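Local structure of LC-Est1C (3WYD) at residues 124-127 and 133-136; 39-44 and 95-100; 70-75 and 104-109. The protein probably hydrolyses carboxylic esters, being the C-terminal esterase domain, of alpha/beta hydrolase fold, of a metagenome-derived enzyme. All coordinates share one frame; numbering follows the deposited sequence.

Contact 1. Residues 124-127 and 133-136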
# COMPACT_ATOMS: atom_id res chain seq x y z
N TRP A 124 -9.79 7.06 -3.52
CA TRP A 124 -9.60 8.16 -4.46
C TRP A 124 -9.25 7.69 -5.86
O TRP A 124 -9.79 8.25 -6.83
CB TRP A 124 -8.51 9.11 -3.97
CG TRP A 124 -9.06 10.30 -3.16
CD1 TRP A 124 -10.13 11.07 -3.49
CD2 TRP A 124 -8.54 10.83 -1.93
NE1 TRP A 124 -10.31 12.06 -2.54
CE2 TRP A 124 -9.29 11.99 -1.62
CE3 TRP A 124 -7.44 10.49 -1.12
CZ2 TRP A 124 -8.98 12.82 -0.51
CZ3 TRP A 124 -7.16 11.27 0.02
CH2 TRP A 124 -7.96 12.42 0.32
N SER A 125 -8.31 6.76 -5.98
CA SER A 125 -7.86 6.42 -7.35
C SER A 125 -8.94 5.73 -8.16
O SER A 125 -9.11 6.00 -9.37
CB SER A 125 -6.57 5.62 -7.33
OG SER A 125 -6.74 4.39 -6.69
N ILE A 126 -9.71 4.84 -7.53
CA ILE A 126 -10.79 4.18 -8.25
C ILE A 126 -11.86 5.15 -8.67
O ILE A 126 -12.38 5.10 -9.77
CB ILE A 126 -11.33 3.00 -7.45
CG1 ILE A 126 -10.23 1.95 -7.29
CG2 ILE A 126 -12.67 2.46 -8.04
CD1 ILE A 126 -10.69 0.85 -6.26
N ALA A 127 -12.26 6.05 -7.77
CA ALA A 127 -13.26 7.04 -8.11
C ALA A 127 -12.78 7.95 -9.25
O ALA A 127 -13.55 8.32 -10.11
CB ALA A 127 -13.61 7.86 -6.85
N VAL A 133 -19.77 6.81 -11.01
CA VAL A 133 -20.40 5.70 -10.29
C VAL A 133 -20.78 6.05 -8.86
O VAL A 133 -21.89 5.73 -8.41
CB VAL A 133 -19.44 4.50 -10.21
CG1 VAL A 133 -20.03 3.41 -9.26
CG2 VAL A 133 -19.19 3.88 -11.60
N PHE A 134 -19.89 6.75 -8.16
CA PHE A 134 -20.00 6.84 -6.70
C PHE A 134 -20.72 8.08 -6.25
O PHE A 134 -20.54 9.18 -6.80
CB PHE A 134 -18.62 6.78 -6.06
CG PHE A 134 -17.92 5.49 -6.32
CD1 PHE A 134 -18.28 4.34 -5.63
CD2 PHE A 134 -16.93 5.41 -7.29
CE1 PHE A 134 -17.67 3.12 -5.96
CE2 PHE A 134 -16.38 4.19 -7.68
CZ PHE A 134 -16.72 3.04 -6.98
N ALA A 135 -21.58 7.91 -5.26
CA ALA A 135 -22.38 9.03 -4.75
C ALA A 135 -21.56 9.92 -3.82
O ALA A 135 -21.72 11.15 -3.81
CB ALA A 135 -23.63 8.51 -4.05
N ALA A 136 -20.71 9.31 -3.02
CA ALA A 136 -19.86 10.04 -2.09
C ALA A 136 -18.72 9.12 -1.67
O ALA A 136 -18.79 7.87 -1.85
CB ALA A 136 -20.67 10.44 -0.87
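The ring of Phe134 reaches back against helix 118-129 and rests, through its CD2 and CE2 carbons, on Ile126 and Ala127. Two aliphatic groups receive it. The methyl CG2 of Ile126 lies 4.1 Å from CE2 of Phe134. One residue further on, the CB methyl of Ala127 is also 4.1 Å from Phe134 CD2, with Ala127 CA equally close to that carbon. Both approaches are slanted to the ring. In Ile126 the branch that meets the ring is the one anti to the backbone N, whereas CG1 (chi1 -63°) turns beside the N and carries CD1 away from Phe134. The ring is also backed from within its own segment: CG1 of Val133 sits over its centre, 3.9 Å above the plane.

The CA atoms of Ala127 and Phe134 are 6.9 Å apart, a separation that the ring bridges. The side chain of Phe134 leaves its backbone toward the helix, and the chain beyond it continues as strand 136-140 of the central sheet. Around this pair, Met113 of strand 110-116 touches both Ile126 and Phe134, while helix 88-103 adds Ile97 against the ring and Val93 and Met94 against Ile126. Ala127 is covered further by Leu137. The aromatic ring thus fills a place where two helices and the sheet come together, on the connection that leads from the helix following the probable nucleophile elbow to the next strand. All three touching residues are buried. With carbon alone meeting carbon, the contact has no directional bond to fix the rotation of the ring; its position follows from the fit of its neighbours and from the removal of apolar surface from water.

Contact 2. Residues 39-44 and 95-100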
# COMPACT_ATOMS: atom_id res chain seq x y z
N LEU A 39 -25.29 0.83 -1.15
CA LEU A 39 -24.19 -0.09 -1.14
C LEU A 39 -22.96 0.69 -0.71
O LEU A 39 -22.66 1.75 -1.28
CB LEU A 39 -23.97 -0.62 -2.54
CG LEU A 39 -22.74 -1.47 -2.86
CD1 LEU A 39 -22.65 -2.71 -1.91
CD2 LEU A 39 -22.71 -1.88 -4.33
N VAL A 40 -22.18 0.13 0.22
CA VAL A 40 -20.84 0.69 0.53
C VAL A 40 -19.77 -0.30 0.16
O VAL A 40 -19.82 -1.48 0.52
CB VAL A 40 -20.70 1.03 2.02
CG1 VAL A 40 -19.31 1.58 2.31
CG2 VAL A 40 -21.71 1.99 2.45
N ILE A 41 -18.78 0.17 -0.59
CA ILE A 41 -17.59 -0.62 -0.87
C ILE A 41 -16.55 -0.15 0.16
O ILE A 41 -16.28 1.05 0.24
CB ILE A 41 -17.08 -0.33 -2.30
CG1 ILE A 41 -18.18 -0.64 -3.35
CG2 ILE A 41 -15.76 -1.09 -2.54
CD1 ILE A 41 -18.77 -2.06 -3.26
N ALA A 42 -16.01 -1.08 0.96
CA ALA A 42 -15.05 -0.76 1.99
C ALA A 42 -13.74 -1.45 1.64
O ALA A 42 -13.71 -2.68 1.47
CB ALA A 42 -15.58 -1.26 3.35
N LEU A 43 -12.66 -0.68 1.47
CA LEU A 43 -11.34 -1.18 1.02
C LEU A 43 -10.37 -1.24 2.18
O LEU A 43 -10.12 -0.24 2.86
CB LEU A 43 -10.77 -0.22 -0.04
CG LEU A 43 -11.65 -0.02 -1.27
CD1 LEU A 43 -11.00 0.96 -2.27
CD2 LEU A 43 -12.08 -1.34 -1.99
N HIS A 44 -9.87 -2.45 2.47
CA HIS A 44 -8.89 -2.70 3.52
C HIS A 44 -7.51 -2.10 3.31
O HIS A 44 -7.14 -1.69 2.21
CB HIS A 44 -8.77 -4.23 3.78
CG HIS A 44 -8.14 -4.99 2.67
ND1 HIS A 44 -6.79 -4.93 2.40
CD2 HIS A 44 -8.68 -5.78 1.72
CE1 HIS A 44 -6.53 -5.62 1.30
NE2 HIS A 44 -7.66 -6.16 0.87
N ASP A 95 -15.55 -5.01 -10.74
CA ASP A 95 -16.23 -6.27 -11.02
C ASP A 95 -17.05 -6.75 -9.82
O ASP A 95 -18.15 -7.29 -9.99
CB ASP A 95 -15.23 -7.34 -11.43
CG ASP A 95 -14.72 -7.17 -12.85
OD1 ASP A 95 -15.24 -6.32 -13.61
OD2 ASP A 95 -13.76 -7.88 -13.20
N VAL A 96 -16.53 -6.55 -8.61
CA VAL A 96 -17.31 -6.81 -7.40
C VAL A 96 -18.56 -5.96 -7.35
O VAL A 96 -19.67 -6.47 -7.13
CB VAL A 96 -16.47 -6.56 -6.13
CG1 VAL A 96 -17.36 -6.61 -4.88
CG2 VAL A 96 -15.33 -7.55 -6.07
N ILE A 97 -18.44 -4.67 -7.69
CA ILE A 97 -19.60 -3.80 -7.71
C ILE A 97 -20.64 -4.34 -8.70
O ILE A 97 -21.84 -4.34 -8.39
CB ILE A 97 -19.24 -2.30 -8.01
CG1 ILE A 97 -18.43 -1.69 -6.84
CG2 ILE A 97 -20.50 -1.46 -8.29
CD1 ILE A 97 -17.65 -0.40 -7.21
N ALA A 98 -20.19 -4.73 -9.90
CA ALA A 98 -21.13 -5.13 -10.94
C ALA A 98 -21.82 -6.42 -10.54
O ALA A 98 -23.04 -6.53 -10.69
CB ALA A 98 -20.42 -5.27 -12.30
N GLU A 99 -21.08 -7.33 -9.92
CA GLU A 99 -21.72 -8.57 -9.47
C GLU A 99 -22.76 -8.30 -8.37
O GLU A 99 -23.86 -8.85 -8.37
CB GLU A 99 -20.69 -9.56 -8.97
CG GLU A 99 -21.29 -10.90 -8.62
CD GLU A 99 -20.20 -11.89 -8.31
OE1 GLU A 99 -19.66 -12.49 -9.26
OE2 GLU A 99 -19.86 -12.06 -7.12
N VAL A 100 -22.42 -7.45 -7.41
CA VAL A 100 -23.37 -7.15 -6.37
C VAL A 100 -24.63 -6.50 -6.96
O VAL A 100 -25.74 -6.76 -6.51
CB VAL A 100 -22.73 -6.27 -5.24
CG1 VAL A 100 -23.77 -5.77 -4.28
CG2 VAL A 100 -21.63 -7.08 -4.52
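Ile41 and Leu39, two residues apart on strand 37-43, turn their side chains toward helix 88-103 and meet Ile97 and Val100 there, one turn of helix apart. Ile41 and Ile97 make the tighter pair. CD1 of Ile41 comes within 3.6 Å of CG1 of Ile97, and the two CG1 methylenes, Ile41 CG1 and Ile97 CG1, are 3.7 Å apart. Ile41 bends at its second torsion (chi2 -54°), whereas the chain of Ile97 runs on extended (chi2 162°) and brings its CD1 to 3.9 Å from Ile41 CG1. Each terminal methyl therefore rests on the other's CG1, and the two CG1 atoms also touch.

Leu39 engages Val100 more symmetrically: both its methyls, CD1 and CD2, stand 4.0 Å from the single methyl Val100 CG1, which fits against the fork of the leucine. All four residues are buried, and the contact is purely apolar.

Neighbouring strands add to the layer: Leu39 also touches Ile72, and Ile41 touches Ala74 and Pro76, of strand 72-76, while Val100 packs on Tyr23 and Leu25 of strand 23-26. A helix covering one face of a largely parallel sheet through branched aliphatic side chains is characteristic of the three-layer alpha/beta/alpha sandwich, here that of the alpha/beta hydrolase fold.

Contact 3. Residues 70-75 and 104-109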
# COMPACT_ATOMS: atom_id res chain seq x y z
N GLY A 70 -28.98 0.31 7.34
CA GLY A 70 -29.51 -0.41 6.17
C GLY A 70 -28.67 -0.33 4.91
O GLY A 70 -29.19 -0.15 3.83
N TYR A 71 -27.37 -0.55 5.05
CA TYR A 71 -26.48 -0.63 3.90
C TYR A 71 -26.05 -2.04 3.64
O TYR A 71 -25.66 -2.73 4.60
CB TYR A 71 -25.18 0.15 4.19
CG TYR A 71 -25.31 1.65 4.19
CD1 TYR A 71 -25.89 2.34 5.27
CD2 TYR A 71 -24.98 2.37 3.05
CE1 TYR A 71 -26.05 3.73 5.23
CE2 TYR A 71 -25.14 3.74 3.00
CZ TYR A 71 -25.65 4.43 4.07
OH TYR A 71 -25.76 5.79 4.05
N ILE A 72 -26.03 -2.47 2.37
CA ILE A 72 -25.27 -3.64 1.96
C ILE A 72 -23.81 -3.20 1.88
O ILE A 72 -23.56 -2.05 1.49
CB ILE A 72 -25.73 -4.16 0.59
CG1 ILE A 72 -27.15 -4.73 0.76
CG2 ILE A 72 -24.82 -5.20 0.06
CD1 ILE A 72 -27.82 -5.11 -0.54
N VAL A 73 -22.88 -3.99 2.44
CA VAL A 73 -21.43 -3.66 2.38
C VAL A 73 -20.72 -4.75 1.60
O VAL A 73 -20.92 -5.94 1.85
CB VAL A 73 -20.80 -3.59 3.80
CG1 VAL A 73 -19.31 -3.17 3.70
CG2 VAL A 73 -21.59 -2.62 4.70
N ALA A 74 -19.87 -4.37 0.64
CA ALA A 74 -18.96 -5.31 0.01
C ALA A 74 -17.53 -4.96 0.30
O ALA A 74 -17.12 -3.79 0.15
CB ALA A 74 -19.20 -5.38 -1.54
N CYS A 75 -16.75 -5.96 0.66
CA CYS A 75 -15.33 -5.77 1.01
C CYS A 75 -14.47 -6.59 0.08
O CYS A 75 -14.33 -7.82 0.28
CB CYS A 75 -15.13 -6.25 2.45
SG CYS A 75 -16.09 -5.28 3.63
N TYR A 104 -28.22 -8.17 -6.13
CA TYR A 104 -29.02 -7.47 -5.14
C TYR A 104 -29.66 -6.26 -5.81
O TYR A 104 -29.08 -5.75 -6.78
CB TYR A 104 -28.11 -6.98 -3.98
CG TYR A 104 -27.55 -8.13 -3.17
CD1 TYR A 104 -28.30 -8.63 -2.11
CD2 TYR A 104 -26.45 -8.85 -3.62
CE1 TYR A 104 -27.90 -9.78 -1.46
CE2 TYR A 104 -26.04 -10.03 -2.97
CZ TYR A 104 -26.78 -10.45 -1.88
OH TYR A 104 -26.41 -11.62 -1.23
N LYS A 105 -30.74 -5.75 -5.21
CA LYS A 105 -31.35 -4.50 -5.67
C LYS A 105 -30.60 -3.33 -5.09
O LYS A 105 -30.77 -3.00 -3.93
CB LYS A 105 -32.83 -4.40 -5.29
CG LYS A 105 -33.71 -5.37 -6.06
CD LYS A 105 -35.17 -5.04 -5.86
CE LYS A 105 -35.58 -3.80 -6.65
NZ LYS A 105 -35.90 -4.16 -8.07
N ILE A 106 -29.75 -2.73 -5.91
CA ILE A 106 -28.92 -1.63 -5.43
C ILE A 106 -29.38 -0.31 -6.05
O ILE A 106 -29.59 -0.22 -7.26
CB ILE A 106 -27.42 -1.83 -5.80
CG1 ILE A 106 -26.88 -3.16 -5.26
CG2 ILE A 106 -26.57 -0.62 -5.37
CD1 ILE A 106 -27.09 -3.33 -3.76
N ASP A 107 -29.55 0.70 -5.21
CA ASP A 107 -29.91 2.06 -5.67
C ASP A 107 -28.71 2.69 -6.39
O ASP A 107 -27.68 2.91 -5.80
CB ASP A 107 -30.27 2.90 -4.44
CG ASP A 107 -30.72 4.29 -4.77
OD1 ASP A 107 -30.42 4.78 -5.89
OD2 ASP A 107 -31.33 4.93 -3.89
N PRO A 108 -28.84 2.95 -7.69
CA PRO A 108 -27.70 3.43 -8.49
C PRO A 108 -27.20 4.81 -8.02
O PRO A 108 -26.04 5.17 -8.29
CB PRO A 108 -28.28 3.51 -9.93
CG PRO A 108 -29.75 3.48 -9.77
CD PRO A 108 -30.08 2.77 -8.48
N ASP A 109 -28.04 5.54 -7.30
CA ASP A 109 -27.66 6.85 -6.79
C ASP A 109 -27.09 6.78 -5.38
O ASP A 109 -26.80 7.82 -4.77
CB ASP A 109 -28.83 7.80 -6.79
CG ASP A 109 -29.19 8.25 -8.18
OD1 ASP A 109 -28.26 8.42 -8.99
OD2 ASP A 109 -30.38 8.47 -8.40
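Ile72 and Ile106 are the residues whose backbones come nearest, with 8.5 Å between their CA atoms. That separation is bridged by side chains and not by strand pairing. Gly70, the first residue past helix 57-69, has positive phi (82°) and leads into strand 72-76; Tyr104 is the first residue past helix 88-103, before the short strand 106-107, after which the chain turns a corner at Pro108 and Asp109.

A single methyl carries the contact. CD1 of Ile72, at the end of an extended side chain, lies 3.8 Å from CD1 of Ile106 and 3.9 Å from CD1 of Tyr104, the ring being approached obliquely. CB of Tyr104 is 3.9 Å from the same Ile72 CD1, so the stem of the tyrosine shares in the packing. Ile106 folds back at its second torsion (chi2 -54°), which brings its terminal methyl nearer to Ile72. Leu25 of strand 23-26 touches both Ile72 and Tyr104.

The corner beyond is an Asx turn: Asp109 N donates to Asp107 OD1 at 2.9 Å, from above the carboxylate plane, and Asp109 OD1 forms a salt bridge with Arg217. Here the beta-alpha-beta crossover from strand 72-76 through helix 88-103 to the parallel strand 110-116 returns to the sheet, a connection belonging to the alpha/beta hydrolase fold.

From the N terminus, the chain first lays down 39-44, then 70-75, before helix segment 95-100 returns to the former and closes contact 2 over 50 intervening residues. Segment 104-109 then closes contact 3 over 28, so these two loops cross instead of nesting. They are joined at the sheet, where Val40 probably hydrogen-bonds through its backbone to Ile72 and Ala74. Contact 1 follows in series, closing a loop of only five residues between helix 118-129 and strand 136-140. It meets contact 2 where Phe134 CZ lies 3.6 Å from Ile97 CD1, so that helices 118-129 and 88-103 meet through Phe134, while Ala135 touches the corner at Asp109 in contact 3.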